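Uncharacterized protein (Bacillus cereus, PDB 5F2H) is of unknown function but probably acts as a hydrolase, its alpha/beta-hydrolase-like part being joined to an all-helical N-terminal domain. Local coordinates at residues 11-16 and 30-35; 19-24 and 52-57; 62-67 and 91-96; 70-73 and 78-81; 83-88 and 101-106. One frame throughout, in Å; residues are numbered along the deposited sequence.

Contact 1: residues 11-16 and 30-35; sequences IQLLNE and YTYIME
Tyr32 reaches out from helix 26-37 and lays its ring between Leu13 and Glu16 of helix 10-23. Its CG lies opposite the backbone N about the first side-chain bond (chi1 -177°), which carries the ring straight across the gap between the helices. Leu13 and Tyr32 run past each other in opposite directions, with Leu13 CD1 coming to 4.2 Å from Tyr32 CE1, oblique to the ring. Farther along, the ring meets the base of Glu16 rather than its charged end: Glu16 CB is 3.6 Å from Tyr32 OH, and the bend at chi2 (-73°) turns the chain beyond it. The same Leu13 methyl also touches the first branch of Ile33, CD1 to CG1 at 4.2 Å. No hydrogen bond joins the two segments; what passes between them is packing.

The two helices form an antiparallel hairpin, as in TPR-like helical folds, with segment axes 10.2 Å apart and an angle of 165° between their directions. His36 stacks its ring on Tyr32. Helix 44-58 closes against the hairpin, Phe50 meeting both Leu14 and Ile33, while Asn15 bonds to the carbonyl of His294 of the second subunit.

Contact 2: residues 19-24 and 52-57; sequences HCYASK and YALASA
Tyr21 on Leu54 is a small, purely apolar bridge from the end of helix 10-23 to helix 44-58, two helices separated in sequence by helix 26-37. Only 104 Å² is buried between the segments, summed over both sides, and the nearest pair of CA atoms, those of Tyr21 and Leu54, is still 8.5 Å apart. The Tyr21 ring therefore does most of the reaching.

The Tyr21 CG is trans to the backbone N (chi1 -175°), sending the ring toward helix 44-58. Leu54 answers with one methyl, CD2, which lies at the ring's edge near its plane, by CD2 and CE2 of Tyr21; the two side chains meet at a slant. Tyr21 CD2 and Leu54 CD2 are modelled 3.3 Å apart, a value not to be pressed at this resolution. The far end of the tyrosine passes Ala57, one turn on from Leu54, with Tyr21 OH 4.4 Å from Ala57 CB.

This three-helix arrangement belongs to the helical N-terminal domain, whose sequence family is grouped with the TPR-like folds. Helix 26-37 fills in alongside: Ser26 touches both Tyr21 and Ala57, and Tyr30 packs on Leu54. Asp89, from the loop after helix 81-86, also reaches Tyr21. A bound Tris molecule, probably from the crystallisation liquor, lies about 4 Å from the side chain of Leu54.

Contact 3: residues 62-67 and 91-96; sequences EEAMHV and KPLHKF
Leu93 and Phe96 are the two ends of a type I beta turn that rests on helix 61-74 of the helical N-terminal domain: Leu93 packs on Ala64 and Met65, and Phe96 on Met65. The turn is closed by a backbone bond from Phe96 N to Leu93 O, 2.9 Å long.

Met65, present as selenomethionine, does most of the touching. Its CG sits over one face of the Phe96 ring, 4.2 Å from the centroid and 20° off the normal, a CH-pi contact displaced toward the rim. Bends at chi2 and chi3 curl the rest of the chain around: the selenium stands 5.3 Å from the same centroid at an oblique 40°, making a Met-aromatic contact, and the terminal CE comes up beside Phe96 CB. The selenium serves Leu93 as well, with Met65 SE 4.1 Å from Leu93 CD2. That one leucine methyl is shared, since Ala64 CB lies 4.0 Å from Leu93 CD2. Across the interface nothing polar is exchanged.

The turn belongs to the loop that leads from helix 81-86 into helix 97-115. Phe99, early in that last helix, packs on Met65 and Leu93 and meets the His94 ring at about 85°. From helix 44-58, Ser56 touches Pro92 and Leu93, and Ala55 backs onto Ala64.

Contact 4: residues 70-73 and 78-81; sequences EAII and WYGN
Ala71 and Ile72, near the end of helix 61-74, pack against the Tyr79 ring where the chain of the helical N-terminal domain turns from that helix toward helix 81-86. The apolar part is slight. Ile72 presents CG1 to the edge of the ring, near its plane, at 4.3 Å from Tyr79 CE2. Ala71 offers its methyl to the phenol end instead, Ala71 CB standing 4.2 Å from Tyr79 OH. With CG of Tyr79 turned beside its backbone N (chi1 -55°), the ring swings back along the helix and comes within range of both residues.

No hydrogen bond crosses between the segments; the polar partners lie elsewhere. Tyr79 OH is hydrogen-bonded to the carbonyl of Ala45, and Ile72 O to Arg109 NH1. Residues 70-73 form a wider pi-type turn. Ala71 shares a backbone bond with Phe77. The strand-like backbone at Trp78 bonds to the second subunit, Trp78 N pairing with Ser171 OG of that chain, where Phe170 also packs on Tyr79.

The chemistry implies a division of labour round Tyr79: the hydroxyl of this buried tyrosine is satisfied by Ala45 O, at the start of helix 44-58, so the Ala71 and Ile72 contacts need supply only apolar surface.

Contact 5: residues 83-88 and 101-106; sequences YLISDD and QMVQLC
Val103 and Cys106, one turn apart on helix 97-115, face Leu84 and Ile85 of the short helix 81-86 in an apolar helix-to-helix packing within the TPR-like N-terminal domain. Val103 comes first. The nearest CA atoms across the segments are Leu84 CA and Val103 CA, 6.7 Å apart. Leu84 CD1 rests against the valine backbone, 4.3 Å from Val103 CA. The valine side chain is used too: Val103 CG1 meets Ile85 CG2 at 4.1 Å, the two side chains crossing at roughly a right angle. Ile85 is exposed, so this pair marks the outer border of the contact.

Cys106 follows, also buried, with Ile72 and Trp78 touching it. The chi1 of Leu84 (-74°) places its CG beside the backbone N and points the branch at this cysteine. One methyl spans both side-chain atoms there: Leu84 CD1 lies 3.6 Å from Cys106 CB and 3.8 Å from Cys106 SG.

All five contacts belong to the helical N-terminal domain, with centres 36 to 52 Å from the centre of the chain. Contacts 1 and 2 share helix 10-23, their centres 10 Å apart, and Tyr30 packs on Leu54 and Ala55 between them. Contact 2 passes to contact 3 through Ala55 on Ala64, and to contacts 4 and 5 through Tyr52, whose OH meets Tyr79 and Tyr83. Contacts 4 and 5 are the closest pair, 8 Å between centres, with Ile72 against Cys106 and Met102. Contacts 1 and 4 both touch the second subunit. A possible nucleophile elbow around Ser208 belongs to the alpha/beta part, not to this domain.

Contact 1: residues 11-16 and 30-35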
# COMPACT_ATOMS: atom_id res chain seq x y z
N ILE B 11 -31.29 1.28 -8.16
CA ILE B 11 -31.81 2.41 -7.39
C ILE B 11 -32.40 3.53 -8.25
O ILE B 11 -33.41 4.16 -7.86
CB ILE B 11 -30.73 2.97 -6.45
CG1 ILE B 11 -30.36 1.92 -5.41
CG2 ILE B 11 -31.24 4.21 -5.76
CD1 ILE B 11 -29.17 2.32 -4.57
N GLN B 12 -31.79 3.81 -9.39
CA GLN B 12 -32.32 4.86 -10.25
C GLN B 12 -33.69 4.42 -10.72
O GLN B 12 -34.66 5.16 -10.61
CB GLN B 12 -31.39 5.12 -11.40
CG GLN B 12 -30.08 5.70 -10.95
CD GLN B 12 -29.07 5.77 -12.05
OE1 GLN B 12 -29.39 5.58 -13.22
NE2 GLN B 12 -27.84 6.04 -11.69
N LEU B 13 -33.77 3.19 -11.21
CA LEU B 13 -35.04 2.69 -11.66
C LEU B 13 -36.07 2.91 -10.55
O LEU B 13 -37.08 3.58 -10.77
CB LEU B 13 -34.96 1.20 -11.98
CG LEU B 13 -36.32 0.59 -12.34
CD1 LEU B 13 -36.90 1.18 -13.62
CD2 LEU B 13 -36.20 -0.92 -12.47
N LEU B 14 -35.81 2.37 -9.36
CA LEU B 14 -36.76 2.51 -8.24
C LEU B 14 -37.13 3.95 -7.89
O LEU B 14 -38.30 4.26 -7.71
CB LEU B 14 -36.30 1.73 -7.00
CG LEU B 14 -36.18 0.20 -7.18
CD1 LEU B 14 -35.63 -0.42 -5.92
CD2 LEU B 14 -37.49 -0.47 -7.53
N ASN B 15 -36.14 4.84 -7.85
CA ASN B 15 -36.42 6.24 -7.52
C ASN B 15 -37.27 6.93 -8.58
O ASN B 15 -38.25 7.59 -8.25
CB ASN B 15 -35.15 7.04 -7.24
CG ASN B 15 -34.49 6.65 -5.93
OD1 ASN B 15 -35.14 6.13 -5.03
ND2 ASN B 15 -33.23 6.98 -5.79
N GLU B 16 -36.90 6.78 -9.84
CA GLU B 16 -37.70 7.41 -10.90
C GLU B 16 -39.10 6.85 -10.97
O GLU B 16 -40.05 7.57 -11.23
CB GLU B 16 -37.03 7.35 -12.27
CG GLU B 16 -35.97 8.40 -12.45
CD GLU B 16 -36.59 9.78 -12.63
OE1 GLU B 16 -37.77 9.96 -12.24
OE2 GLU B 16 -35.92 10.69 -13.18
N TYR B 30 -46.52 2.60 -13.67
CA TYR B 30 -46.53 1.17 -14.01
C TYR B 30 -45.94 1.03 -15.41
O TYR B 30 -45.08 0.18 -15.67
CB TYR B 30 -47.96 0.61 -13.97
CG TYR B 30 -48.05 -0.78 -14.55
CD1 TYR B 30 -47.87 -1.90 -13.77
CD2 TYR B 30 -48.25 -0.96 -15.92
CE1 TYR B 30 -47.90 -3.16 -14.32
CE2 TYR B 30 -48.31 -2.22 -16.48
CZ TYR B 30 -48.13 -3.31 -15.67
OH TYR B 30 -48.17 -4.56 -16.22
N THR B 31 -46.43 1.86 -16.30
CA THR B 31 -45.93 1.87 -17.66
C THR B 31 -44.44 2.19 -17.65
O THR B 31 -43.69 1.61 -18.41
CB THR B 31 -46.66 2.92 -18.51
OG1 THR B 31 -48.04 2.55 -18.66
CG2 THR B 31 -46.04 3.01 -19.89
N TYR B 32 -44.00 3.09 -16.77
CA TYR B 32 -42.57 3.46 -16.73
C TYR B 32 -41.67 2.28 -16.38
O TYR B 32 -40.75 1.95 -17.13
CB TYR B 32 -42.29 4.60 -15.73
CG TYR B 32 -40.81 5.05 -15.71
CD1 TYR B 32 -39.86 4.43 -14.90
CD2 TYR B 32 -40.38 6.11 -16.51
CE1 TYR B 32 -38.53 4.83 -14.88
CE2 TYR B 32 -39.05 6.52 -16.50
CZ TYR B 32 -38.13 5.87 -15.70
OH TYR B 32 -36.81 6.27 -15.70
N ILE B 33 -41.95 1.66 -15.24
CA ILE B 33 -41.15 0.53 -14.79
C ILE B 33 -41.18 -0.64 -15.77
O ILE B 33 -40.19 -1.36 -15.87
CB ILE B 33 -41.56 0.06 -13.38
CG1 ILE B 33 -40.50 -0.88 -12.79
CG2 ILE B 33 -42.94 -0.57 -13.40
CD1 ILE B 33 -40.75 -1.24 -11.34
N MSE B 34 -42.30 -0.83 -16.47
CA MSE B 34 -42.41 -1.93 -17.42
C MSE B 34 -41.30 -1.81 -18.44
O MSE B 34 -40.54 -2.75 -18.63
CB MSE B 34 -43.77 -2.00 -18.12
CG MSE B 34 -44.95 -2.34 -17.20
SE MSE B 34 -44.71 -4.11 -16.32
CE MSE B 34 -44.85 -5.28 -17.89
N GLU B 35 -41.16 -0.61 -19.02
CA GLU B 35 -40.15 -0.30 -20.05
C GLU B 35 -38.69 -0.24 -19.59
O GLU B 35 -37.77 -0.64 -20.31
CB GLU B 35 -40.50 1.07 -20.70
CG GLU B 35 -39.46 1.55 -21.73
CD GLU B 35 -39.74 2.93 -22.35
OE1 GLU B 35 -40.92 3.30 -22.55
OE2 GLU B 35 -38.76 3.63 -22.68

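Contact 2: residues 19-24 and 52-57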
# COMPACT_ATOMS: atom_id res chain seq x y z
N HIS B 19 -40.94 8.57 -8.30
CA HIS B 19 -41.14 9.94 -8.73
C HIS B 19 -42.34 10.01 -9.66
O HIS B 19 -43.27 10.77 -9.44
CB HIS B 19 -39.91 10.48 -9.43
CG HIS B 19 -40.08 11.87 -9.96
ND1 HIS B 19 -40.45 12.14 -11.26
CD2 HIS B 19 -39.97 13.08 -9.34
CE1 HIS B 19 -40.53 13.45 -11.43
NE2 HIS B 19 -40.25 14.04 -10.28
N CYS B 20 -42.32 9.16 -10.67
CA CYS B 20 -43.38 9.11 -11.67
C CYS B 20 -44.77 8.83 -11.07
O CYS B 20 -45.78 9.25 -11.61
CB CYS B 20 -43.01 8.07 -12.74
SG CYS B 20 -44.13 7.99 -14.15
N TYR B 21 -44.81 8.12 -9.95
CA TYR B 21 -46.07 7.81 -9.28
C TYR B 21 -46.67 9.12 -8.78
O TYR B 21 -47.86 9.36 -8.93
CB TYR B 21 -45.81 6.90 -8.09
CG TYR B 21 -47.03 6.41 -7.36
CD1 TYR B 21 -47.66 7.18 -6.39
CD2 TYR B 21 -47.52 5.15 -7.60
CE1 TYR B 21 -48.76 6.69 -5.70
CE2 TYR B 21 -48.60 4.65 -6.92
CZ TYR B 21 -49.23 5.41 -5.97
OH TYR B 21 -50.31 4.85 -5.32
N ALA B 22 -45.83 9.95 -8.17
CA ALA B 22 -46.27 11.24 -7.64
C ALA B 22 -46.52 12.22 -8.78
O ALA B 22 -47.54 12.89 -8.82
CB ALA B 22 -45.23 11.80 -6.68
N SER B 23 -45.56 12.30 -9.70
CA SER B 23 -45.64 13.20 -10.85
C SER B 23 -46.89 12.91 -11.68
O SER B 23 -47.76 13.75 -11.82
CB SER B 23 -44.38 13.05 -11.70
OG SER B 23 -44.45 13.84 -12.88
N LYS B 24 -46.96 11.70 -12.21
CA LYS B 24 -48.08 11.25 -13.03
C LYS B 24 -48.86 10.25 -12.20
O LYS B 24 -48.66 10.16 -10.99
CB LYS B 24 -47.53 10.65 -14.32
CG LYS B 24 -46.64 11.62 -15.08
CD LYS B 24 -46.03 11.05 -16.34
CE LYS B 24 -45.15 12.09 -17.02
NZ LYS B 24 -44.51 11.60 -18.28
N TYR B 52 -46.67 -5.30 -9.63
CA TYR B 52 -48.06 -5.64 -9.34
C TYR B 52 -48.76 -4.62 -8.43
O TYR B 52 -49.97 -4.44 -8.53
CB TYR B 52 -48.22 -7.07 -8.82
CG TYR B 52 -47.66 -7.37 -7.45
CD1 TYR B 52 -48.36 -7.00 -6.30
CD2 TYR B 52 -46.52 -8.13 -7.30
CE1 TYR B 52 -47.87 -7.31 -5.04
CE2 TYR B 52 -46.04 -8.47 -6.04
CZ TYR B 52 -46.72 -8.05 -4.92
OH TYR B 52 -46.24 -8.33 -3.67
N ALA B 53 -48.02 -3.97 -7.56
CA ALA B 53 -48.62 -2.96 -6.68
C ALA B 53 -49.12 -1.81 -7.55
O ALA B 53 -50.25 -1.34 -7.40
CB ALA B 53 -47.61 -2.47 -5.66
N LEU B 54 -48.29 -1.38 -8.51
CA LEU B 54 -48.70 -0.29 -9.40
C LEU B 54 -49.86 -0.71 -10.30
O LEU B 54 -50.81 0.06 -10.52
CB LEU B 54 -47.52 0.23 -10.19
CG LEU B 54 -46.44 0.87 -9.30
CD1 LEU B 54 -45.21 1.29 -10.09
CD2 LEU B 54 -47.00 2.08 -8.54
N ALA B 55 -49.83 -1.98 -10.73
CA ALA B 55 -50.88 -2.51 -11.57
C ALA B 55 -52.19 -2.44 -10.83
O ALA B 55 -53.16 -1.85 -11.32
CB ALA B 55 -50.58 -3.94 -11.97
N SER B 56 -52.20 -3.03 -9.63
CA SER B 56 -53.41 -3.07 -8.80
C SER B 56 -53.90 -1.67 -8.48
O SER B 56 -55.08 -1.38 -8.60
CB SER B 56 -53.17 -3.86 -7.53
OG SER B 56 -54.37 -3.93 -6.77
N ALA B 57 -52.98 -0.79 -8.11
CA ALA B 57 -53.37 0.58 -7.80
C ALA B 57 -54.00 1.26 -9.01
O ALA B 57 -55.08 1.84 -8.91
CB ALA B 57 -52.16 1.37 -7.35

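Contact 3: residues 62-67 and 91-96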
# COMPACT_ATOMS: atom_id res chain seq x y z
N GLU B 62 -56.27 -7.61 -13.45
CA GLU B 62 -55.85 -8.83 -14.15
C GLU B 62 -54.34 -8.87 -14.36
O GLU B 62 -53.67 -9.86 -14.05
CB GLU B 62 -56.63 -8.99 -15.46
CG GLU B 62 -58.11 -9.31 -15.23
CD GLU B 62 -58.93 -9.37 -16.52
OE1 GLU B 62 -58.54 -8.72 -17.52
OE2 GLU B 62 -59.99 -10.02 -16.51
N GLU B 63 -53.78 -7.76 -14.82
CA GLU B 63 -52.35 -7.68 -15.02
C GLU B 63 -51.67 -8.02 -13.70
O GLU B 63 -50.87 -8.95 -13.63
CB GLU B 63 -51.92 -6.29 -15.51
CG GLU B 63 -52.41 -5.91 -16.91
CD GLU B 63 -53.93 -5.88 -17.07
OE1 GLU B 63 -54.67 -6.02 -16.07
OE2 GLU B 63 -54.39 -5.71 -18.22
N ALA B 64 -52.05 -7.30 -12.65
CA ALA B 64 -51.50 -7.50 -11.30
C ALA B 64 -51.50 -8.97 -10.86
O ALA B 64 -50.49 -9.46 -10.37
CB ALA B 64 -52.25 -6.66 -10.29
N MSE B 65 -52.61 -9.67 -11.06
CA MSE B 65 -52.70 -11.09 -10.65
C MSE B 65 -51.64 -11.98 -11.24
O MSE B 65 -51.04 -12.76 -10.50
CB MSE B 65 -54.07 -11.70 -10.87
CG MSE B 65 -55.01 -11.44 -9.70
SE MSE B 65 -54.07 -11.57 -7.99
CE MSE B 65 -54.48 -13.46 -7.64
N HIS B 66 -51.40 -11.91 -12.56
CA HIS B 66 -50.36 -12.77 -13.16
C HIS B 66 -48.94 -12.29 -12.81
O HIS B 66 -47.99 -13.08 -12.76
CB HIS B 66 -50.57 -13.07 -14.64
CG HIS B 66 -50.83 -11.88 -15.49
ND1 HIS B 66 -52.09 -11.54 -15.94
CD2 HIS B 66 -50.00 -10.91 -15.95
CE1 HIS B 66 -52.02 -10.44 -16.67
NE2 HIS B 66 -50.76 -10.03 -16.68
N VAL B 67 -48.78 -11.00 -12.51
CA VAL B 67 -47.48 -10.47 -12.11
C VAL B 67 -47.21 -11.12 -10.76
O VAL B 67 -46.16 -11.71 -10.56
CB VAL B 67 -47.49 -8.93 -11.96
CG1 VAL B 67 -46.15 -8.42 -11.46
CG2 VAL B 67 -47.81 -8.28 -13.29
N LYS B 91 -55.89 -3.80 -2.24
CA LYS B 91 -57.25 -4.17 -1.87
C LYS B 91 -58.09 -4.75 -3.04
O LYS B 91 -58.79 -5.75 -2.87
CB LYS B 91 -57.98 -3.00 -1.19
CG LYS B 91 -59.29 -3.42 -0.54
CD LYS B 91 -60.01 -2.30 0.19
CE LYS B 91 -61.28 -2.85 0.85
NZ LYS B 91 -62.07 -1.83 1.58
N PRO B 92 -57.97 -4.17 -4.25
CA PRO B 92 -58.72 -4.66 -5.42
C PRO B 92 -58.50 -6.13 -5.77
O PRO B 92 -59.23 -6.68 -6.60
CB PRO B 92 -58.20 -3.81 -6.56
CG PRO B 92 -57.69 -2.59 -5.92
CD PRO B 92 -57.17 -2.98 -4.58
N LEU B 93 -57.50 -6.74 -5.15
CA LEU B 93 -57.17 -8.13 -5.40
C LEU B 93 -57.84 -9.12 -4.44
O LEU B 93 -57.94 -10.30 -4.76
CB LEU B 93 -55.65 -8.27 -5.35
CG LEU B 93 -54.91 -7.35 -6.33
CD1 LEU B 93 -53.40 -7.42 -6.14
CD2 LEU B 93 -55.25 -7.68 -7.77
N HIS B 94 -58.33 -8.65 -3.28
CA HIS B 94 -58.97 -9.55 -2.29
C HIS B 94 -60.15 -10.34 -2.84
O HIS B 94 -60.51 -11.38 -2.30
CB HIS B 94 -59.40 -8.82 -1.01
CG HIS B 94 -58.29 -8.10 -0.33
ND1 HIS B 94 -58.23 -6.72 -0.24
CD2 HIS B 94 -57.16 -8.55 0.25
CE1 HIS B 94 -57.15 -6.37 0.43
NE2 HIS B 94 -56.47 -7.46 0.73
N LYS B 95 -60.76 -9.83 -3.91
CA LYS B 95 -61.88 -10.53 -4.52
C LYS B 95 -61.41 -11.89 -5.01
O LYS B 95 -62.09 -12.88 -4.81
CB LYS B 95 -62.38 -9.78 -5.75
CG LYS B 95 -62.81 -8.35 -5.55
CD LYS B 95 -63.12 -7.74 -6.90
CE LYS B 95 -63.42 -6.26 -6.83
NZ LYS B 95 -63.59 -5.66 -8.18
N PHE B 96 -60.22 -11.92 -5.59
CA PHE B 96 -59.67 -13.15 -6.17
C PHE B 96 -59.24 -14.22 -5.17
O PHE B 96 -58.64 -13.92 -4.14
CB PHE B 96 -58.51 -12.82 -7.10
CG PHE B 96 -58.86 -11.83 -8.17
CD1 PHE B 96 -59.52 -12.23 -9.31
CD2 PHE B 96 -58.52 -10.49 -8.03
CE1 PHE B 96 -59.85 -11.31 -10.30
CE2 PHE B 96 -58.84 -9.57 -9.00
CZ PHE B 96 -59.51 -9.97 -10.14

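Contact 4: residues 70-73 and 78-81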
# COMPACT_ATOMS: atom_id res chain seq x y z
N GLU B 70 -46.55 -14.92 -11.02
CA GLU B 70 -45.20 -15.21 -11.46
C GLU B 70 -44.23 -15.11 -10.28
O GLU B 70 -43.62 -16.11 -9.88
CB GLU B 70 -44.82 -14.25 -12.58
CG GLU B 70 -43.42 -14.48 -13.13
CD GLU B 70 -43.11 -13.55 -14.29
OE1 GLU B 70 -44.01 -13.35 -15.13
OE2 GLU B 70 -41.96 -13.05 -14.40
N ALA B 71 -44.14 -13.92 -9.72
CA ALA B 71 -43.26 -13.64 -8.59
C ALA B 71 -43.29 -14.68 -7.49
O ALA B 71 -42.25 -15.21 -7.07
CB ALA B 71 -43.65 -12.30 -7.99
N ILE B 72 -44.49 -14.97 -7.01
CA ILE B 72 -44.67 -15.90 -5.92
C ILE B 72 -44.72 -17.36 -6.35
O ILE B 72 -44.10 -18.21 -5.71
CB ILE B 72 -45.95 -15.56 -5.17
CG1 ILE B 72 -45.86 -14.11 -4.70
CG2 ILE B 72 -46.13 -16.50 -3.98
CD1 ILE B 72 -47.12 -13.59 -4.07
N ILE B 73 -45.45 -17.66 -7.41
CA ILE B 73 -45.55 -19.03 -7.86
C ILE B 73 -44.30 -19.47 -8.61
O ILE B 73 -43.50 -20.25 -8.09
CB ILE B 73 -46.77 -19.24 -8.79
CG1 ILE B 73 -48.06 -18.81 -8.09
CG2 ILE B 73 -46.85 -20.68 -9.26
CD1 ILE B 73 -48.33 -19.57 -6.80
N TRP B 78 -41.45 -14.20 -1.64
CA TRP B 78 -42.51 -13.96 -0.64
C TRP B 78 -42.42 -12.53 -0.12
O TRP B 78 -41.35 -11.92 -0.18
CB TRP B 78 -42.41 -14.93 0.54
CG TRP B 78 -41.21 -14.72 1.37
CD1 TRP B 78 -40.01 -15.35 1.26
CD2 TRP B 78 -41.07 -13.77 2.42
NE1 TRP B 78 -39.13 -14.87 2.20
CE2 TRP B 78 -39.76 -13.89 2.92
CE3 TRP B 78 -41.92 -12.82 2.99
CZ2 TRP B 78 -39.28 -13.08 3.94
CZ3 TRP B 78 -41.45 -12.03 4.00
CH2 TRP B 78 -40.14 -12.17 4.48
N TYR B 79 -43.52 -12.01 0.41
CA TYR B 79 -43.59 -10.66 0.97
C TYR B 79 -44.30 -10.67 2.32
O TYR B 79 -45.00 -11.62 2.65
CB TYR B 79 -44.31 -9.74 0.01
CG TYR B 79 -43.68 -9.74 -1.37
CD1 TYR B 79 -42.62 -8.91 -1.67
CD2 TYR B 79 -44.14 -10.59 -2.36
CE1 TYR B 79 -42.03 -8.93 -2.91
CE2 TYR B 79 -43.57 -10.59 -3.61
CZ TYR B 79 -42.52 -9.76 -3.89
OH TYR B 79 -41.95 -9.77 -5.15
N GLY B 80 -44.09 -9.62 3.11
CA GLY B 80 -44.69 -9.49 4.45
C GLY B 80 -46.18 -9.75 4.51
O GLY B 80 -46.94 -9.31 3.66
N ASN B 81 -46.61 -10.45 5.55
CA ASN B 81 -48.01 -10.76 5.69
C ASN B 81 -48.80 -9.51 5.90
O ASN B 81 -49.79 -9.28 5.22
CB ASN B 81 -48.25 -11.67 6.88
CG ASN B 81 -49.72 -11.98 7.10
OD1 ASN B 81 -50.50 -12.07 6.16
ND2 ASN B 81 -50.08 -12.20 8.34

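Contact 5: residues 83-88 and 101-106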
# COMPACT_ATOMS: atom_id res chain seq x y z
N TYR B 83 -48.04 -6.41 5.26
CA TYR B 83 -48.09 -5.65 4.04
C TYR B 83 -49.16 -6.22 3.10
O TYR B 83 -50.08 -5.51 2.69
CB TYR B 83 -46.75 -5.68 3.34
CG TYR B 83 -46.83 -5.24 1.91
CD1 TYR B 83 -46.93 -3.90 1.57
CD2 TYR B 83 -46.77 -6.19 0.87
CE1 TYR B 83 -46.99 -3.51 0.25
CE2 TYR B 83 -46.83 -5.80 -0.45
CZ TYR B 83 -46.94 -4.47 -0.76
OH TYR B 83 -46.98 -4.08 -2.08
N LEU B 84 -49.03 -7.50 2.78
CA LEU B 84 -49.99 -8.15 1.90
C LEU B 84 -51.43 -7.89 2.24
O LEU B 84 -52.19 -7.41 1.38
CB LEU B 84 -49.74 -9.65 1.83
CG LEU B 84 -48.52 -10.04 1.01
CD1 LEU B 84 -48.23 -11.52 1.17
CD2 LEU B 84 -48.70 -9.66 -0.46
N ILE B 85 -51.81 -8.18 3.48
CA ILE B 85 -53.21 -7.98 3.88
C ILE B 85 -53.57 -6.55 4.32
O ILE B 85 -54.70 -6.32 4.74
CB ILE B 85 -53.67 -8.99 4.96
CG1 ILE B 85 -53.10 -8.65 6.34
CG2 ILE B 85 -53.36 -10.41 4.51
CD1 ILE B 85 -53.62 -9.55 7.44
N SER B 86 -52.66 -5.60 4.19
CA SER B 86 -52.95 -4.22 4.58
C SER B 86 -52.58 -3.14 3.58
O SER B 86 -53.03 -2.01 3.75
CB SER B 86 -52.27 -3.89 5.90
OG SER B 86 -52.68 -4.80 6.88
N ASP B 87 -51.78 -3.44 2.56
CA ASP B 87 -51.42 -2.39 1.61
C ASP B 87 -52.71 -2.02 0.89
O ASP B 87 -53.43 -2.89 0.42
CB ASP B 87 -50.35 -2.83 0.63
CG ASP B 87 -49.83 -1.68 -0.25
OD1 ASP B 87 -49.95 -0.51 0.17
OD2 ASP B 87 -49.24 -1.94 -1.34
N ASP B 88 -53.03 -0.73 0.87
CA ASP B 88 -54.25 -0.23 0.22
C ASP B 88 -54.26 -0.48 -1.29
O ASP B 88 -55.28 -0.88 -1.85
CB ASP B 88 -54.40 1.27 0.52
CG ASP B 88 -54.60 1.56 2.01
OD1 ASP B 88 -55.60 1.08 2.61
OD2 ASP B 88 -53.80 2.35 2.56
N GLN B 101 -54.47 -17.52 -2.07
CA GLN B 101 -53.49 -18.57 -2.24
C GLN B 101 -52.08 -18.02 -2.07
O GLN B 101 -51.21 -18.66 -1.46
CB GLN B 101 -53.56 -19.13 -3.65
CG GLN B 101 -52.48 -20.16 -3.95
CD GLN B 101 -52.49 -20.59 -5.40
OE1 GLN B 101 -53.26 -20.07 -6.21
NE2 GLN B 101 -51.61 -21.52 -5.74
N MSE B 102 -51.83 -16.87 -2.67
CA MSE B 102 -50.52 -16.27 -2.58
C MSE B 102 -50.27 -15.84 -1.17
O MSE B 102 -49.22 -16.14 -0.61
CB MSE B 102 -50.32 -15.24 -3.66
CG MSE B 102 -49.76 -16.06 -4.82
SE MSE B 102 -50.36 -15.19 -6.46
CE MSE B 102 -51.25 -16.85 -7.04
N VAL B 103 -51.23 -15.16 -0.57
CA VAL B 103 -51.11 -14.70 0.81
C VAL B 103 -50.65 -15.84 1.71
O VAL B 103 -49.64 -15.75 2.41
CB VAL B 103 -52.47 -14.22 1.35
CG1 VAL B 103 -52.45 -14.04 2.86
CG2 VAL B 103 -52.91 -12.94 0.65
N GLN B 104 -51.38 -16.94 1.64
CA GLN B 104 -51.06 -18.07 2.47
C GLN B 104 -49.70 -18.65 2.11
O GLN B 104 -48.97 -19.13 2.98
CB GLN B 104 -52.10 -19.17 2.34
CG GLN B 104 -52.23 -19.88 3.66
CD GLN B 104 -52.84 -18.91 4.67
OE1 GLN B 104 -53.64 -18.04 4.28
NE2 GLN B 104 -52.51 -19.06 5.94
N LEU B 105 -49.38 -18.65 0.83
CA LEU B 105 -48.12 -19.20 0.40
C LEU B 105 -47.00 -18.35 0.95
O LEU B 105 -46.03 -18.89 1.47
CB LEU B 105 -48.09 -19.34 -1.12
CG LEU B 105 -46.86 -19.97 -1.77
CD1 LEU B 105 -46.47 -21.29 -1.11
CD2 LEU B 105 -47.14 -20.15 -3.26
N CYS B 106 -47.15 -17.03 0.90
CA CYS B 106 -46.12 -16.12 1.45
C CYS B 106 -45.99 -16.23 2.97
O CYS B 106 -44.89 -16.19 3.50
CB CYS B 106 -46.41 -14.67 1.12
SG CYS B 106 -46.27 -14.23 -0.62